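Local coordinates for protein phosphoethanolamine N-methyltransferase 1 (Haemonchus contortus, PDB 4KRG) that probably catalyses the transfer of a methyl group from S-adenosylmethionine to phosphoethanolamine, a step in nematode phosphocholine biosynthesis, at residues A[33-37]-A[172-176]. Sequence-based numbering, arbitrary orientation.
Sequences MLNQT and TATMH. With OPE (phosphoric acid mono-(2-amino-ethyl) ester), chain C.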
HETATM    1  N   MSE A  33      14.694   6.846 -12.544  1.00 20.60           N
HETATM    2  CA  MSE A  33      13.278   7.110 -12.386  1.00 19.54           C
HETATM    3  C   MSE A  33      12.558   7.013 -13.720  1.00 19.09           C
HETATM    4  O   MSE A  33      11.335   7.093 -13.764  1.00 19.21           O
HETATM    5  CB  MSE A  33      13.076   8.478 -11.745  1.00 18.93           C
HETATM    6  CG  MSE A  33      13.925   8.667 -10.488  1.00 16.80           C
HETATM    7 SE   MSE A  33      13.524  10.340  -9.557  1.00 38.13          SE
HETATM    8  CE  MSE A  33      12.050   9.729  -8.414  1.00 16.62           C
ATOM      9  N   LEU A  34      13.326   6.805 -14.792  1.00 21.18           N
ATOM     10  CA  LEU A  34      12.789   6.758 -16.157  1.00 22.65           C
ATOM     11  C   LEU A  34      11.889   7.963 -16.440  1.00 21.06           C
ATOM     12  O   LEU A  34      10.752   7.827 -16.892  1.00 24.06           O
ATOM     13  CB  LEU A  34      12.074   5.429 -16.438  1.00 22.31           C
ATOM     14  CG  LEU A  34      13.041   4.238 -16.471  1.00 21.71           C
ATOM     15  CD1 LEU A  34      12.308   2.916 -16.647  1.00 23.50           C
ATOM     16  CD2 LEU A  34      14.066   4.420 -17.580  1.00 21.25           C
ATOM     17  N   ASN A  35      12.429   9.147 -16.171  1.00 21.29           N
ATOM     18  CA  ASN A  35      11.683  10.395 -16.239  1.00 24.40           C
ATOM     19  C   ASN A  35      12.590  11.489 -16.767  1.00 24.80           C
ATOM     20  O   ASN A  35      13.694  11.669 -16.265  1.00 22.92           O
ATOM     21  CB  ASN A  35      11.179  10.774 -14.844  1.00 25.90           C
ATOM     22  CG  ASN A  35      10.251  11.966 -14.858  1.00 28.57           C
ATOM     23  OD1 ASN A  35      10.671  13.091 -15.120  1.00 30.83           O
ATOM     24  ND2 ASN A  35       8.982  11.729 -14.548  1.00 30.30           N
ATOM     25  N   GLN A  36      12.119  12.222 -17.771  1.00 27.39           N
ATOM     26  CA  GLN A  36      12.948  13.217 -18.446  1.00 28.70           C
ATOM     27  C   GLN A  36      13.288  14.385 -17.529  1.00 30.08           C
ATOM     28  O   GLN A  36      14.234  15.127 -17.782  1.00 33.50           O
ATOM     29  CB  GLN A  36      12.260  13.733 -19.714  1.00 35.90           C
ATOM     30  CG  GLN A  36      11.707  12.648 -20.636  1.00 41.32           C
ATOM     31  CD  GLN A  36      11.418  13.156 -22.045  1.00 50.15           C
ATOM     32  OE1 GLN A  36      12.265  13.794 -22.675  1.00 54.43           O
ATOM     33  NE2 GLN A  36      10.220  12.870 -22.547  1.00 51.71           N
ATOM     34  N   THR A  37      12.504  14.543 -16.467  1.00 29.12           N
ATOM     35  CA  THR A  37      12.698  15.632 -15.516  1.00 33.07           C
ATOM     36  C   THR A  37      12.790  15.094 -14.094  1.00 27.61           C
ATOM     37  O   THR A  37      12.159  15.616 -13.180  1.00 27.17           O
ATOM     38  CB  THR A  37      11.553  16.662 -15.605  1.00 40.05           C
ATOM     39  OG1 THR A  37      10.292  15.994 -15.472  1.00 42.48           O
ATOM     40  CG2 THR A  37      11.593  17.377 -16.939  1.00 41.88           C
ATOM     41  N   THR A 172       4.694  12.237 -21.766  1.00 52.63           N
ATOM     42  CA  THR A 172       5.921  12.735 -22.388  1.00 53.95           C
ATOM     43  C   THR A 172       7.047  12.805 -21.363  1.00 48.15           C
ATOM     44  O   THR A 172       8.215  12.930 -21.719  1.00 51.22           O
ATOM     45  CB  THR A 172       5.718  14.137 -22.993  1.00 60.78           C
ATOM     46  OG1 THR A 172       6.893  14.928 -22.776  1.00 61.73           O
ATOM     47  CG2 THR A 172       4.538  14.834 -22.334  1.00 62.76           C
ATOM     48  N   ALA A 173       6.678  12.733 -20.087  1.00 39.37           N
ATOM     49  CA  ALA A 173       7.633  12.648 -18.998  1.00 33.22           C
ATOM     50  C   ALA A 173       8.498  11.397 -19.112  1.00 31.10           C
ATOM     51  O   ALA A 173       9.623  11.370 -18.627  1.00 32.88           O
ATOM     52  CB  ALA A 173       6.903  12.651 -17.670  1.00 31.33           C
ATOM     53  N   THR A 174       7.972  10.357 -19.746  1.00 29.14           N
ATOM     54  CA  THR A 174       8.653   9.071 -19.747  1.00 27.70           C
ATOM     55  C   THR A 174       9.971   9.050 -20.514  1.00 28.79           C
ATOM     56  O   THR A 174      10.166   9.795 -21.475  1.00 31.43           O
ATOM     57  CB  THR A 174       7.749   7.942 -20.268  1.00 34.77           C
ATOM     58  OG1 THR A 174       8.268   6.680 -19.829  1.00 27.67           O
ATOM     59  CG2 THR A 174       7.663   7.965 -21.788  1.00 33.11           C
HETATM   60  N   MSE A 175      10.878   8.192 -20.055  1.00 27.07           N
HETATM   61  CA  MSE A 175      12.128   7.924 -20.755  1.00 33.46           C
HETATM   62  C   MSE A 175      12.008   6.606 -21.494  1.00 36.61           C
HETATM   63  O   MSE A 175      12.955   6.148 -22.138  1.00 39.59           O
HETATM   64  CB  MSE A 175      13.296   7.847 -19.777  1.00 31.51           C
HETATM   65  CG  MSE A 175      13.774   9.186 -19.280  1.00 31.88           C
HETATM   66 SE   MSE A 175      14.426  10.317 -20.713  1.00 55.60          SE
HETATM   67  CE  MSE A 175      16.006   9.286 -21.197  1.00 71.71           C
ATOM     68  N   HIS A 176      10.839   5.989 -21.382  1.00 34.70           N
ATOM     69  CA  HIS A 176      10.545   4.792 -22.150  1.00 37.30           C
ATOM     70  C   HIS A 176      10.528   5.121 -23.632  1.00 44.31           C
ATOM     71  O   HIS A 176      10.296   6.266 -24.022  1.00 46.62           O
ATOM     72  CB  HIS A 176       9.197   4.207 -21.743  1.00 33.97           C
ATOM     73  CG  HIS A 176       9.245   3.427 -20.467  1.00 29.51           C
ATOM     74  ND1 HIS A 176       9.908   2.231 -20.359  1.00 29.79           N
ATOM     75  CD2 HIS A 176       8.702   3.679 -19.251  1.00 30.24           C
ATOM     76  CE1 HIS A 176       9.778   1.771 -19.125  1.00 29.13           C
ATOM     77  NE2 HIS A 176       9.054   2.628 -18.435  1.00 25.49           N
TER
HETATM   78  CA  OPE C 501      10.119   3.865 -13.082  1.00 18.21           C
HETATM   79  CB  OPE C 501      11.590   3.837 -12.823  1.00 18.50           C
HETATM   80  O1  OPE C 501       8.124   4.446 -15.069  1.00 18.23           O
HETATM   81  O2  OPE C 501       7.182   2.741 -13.583  1.00 15.87           O
HETATM   82  O3  OPE C 501       8.169   2.036 -15.761  1.00 18.83           O
HETATM   83  O4  OPE C 501       9.643   2.870 -13.911  1.00 19.01           O
HETATM   84  N   OPE C 501      12.158   2.588 -12.390  1.00 19.32           N
HETATM   85  P   OPE C 501       8.252   3.013 -14.608  1.00 19.18           P
HETATM   86  O   HOH W   1       8.400   6.438 -17.134  1.00 20.22           O
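L34 and Q36 pair with M175 and A173 through a single antiparallel beta bridge, N35 facing T174, that joins two loops over the phosphoethanolamine site of the Rossmann-like methyltransferase domain. Two backbone bonds make the bridge, Q36 N to A173 O at 2.8 Å and the longer M175 N to L34 O at 3.2 Å; both belong to the neighbours of N35 and T174, which are thus a non-hydrogen-bonded pair. L34 has positive phi as the C-prime residue of a Schellman motif ending helix 29-33; this turns the chain out of the helix and into the bridge. N35 adds a CA-H...O contact to A173 O.

Side chains then fix each loop internally. The amide of N35 suits an Asx turn: with CG anti to the backbone N (chi1 -173°), OD1 accepts from both T37 N and T37 OG1. T174 forms the matching ST turn, its OG1 receiving H176 N at 3.1 Å.

Side-chain packing adds to the bridge. The flexible selenomethionine M175 brings its CG against the backbone N of N35 and folds back about CB-CG (chi2 -61°), which carries SE to 3.6 Å from Q36 CG, so that the aliphatic part of Q36 lies against it. L34 is branched and serves two sides: CD2 faces M175 CB, CD1 lies beside the H176 ring, 3.7 Å from H176 CE1, and CG and CB border the ligand's carbon chain.

Polar links reach the phosphate. One water donates to L34 O and to OPE O1 and accepts from T174 OG1, tying both loops to the ligand. S161, S166, Y133 and Y186 also hydrogen-bond to the ligand. H176, whose imidazole can offer an N-H, points NE2 edge-on in the ring plane at OPE O3, 2.9 Å away and almost straight at 169°.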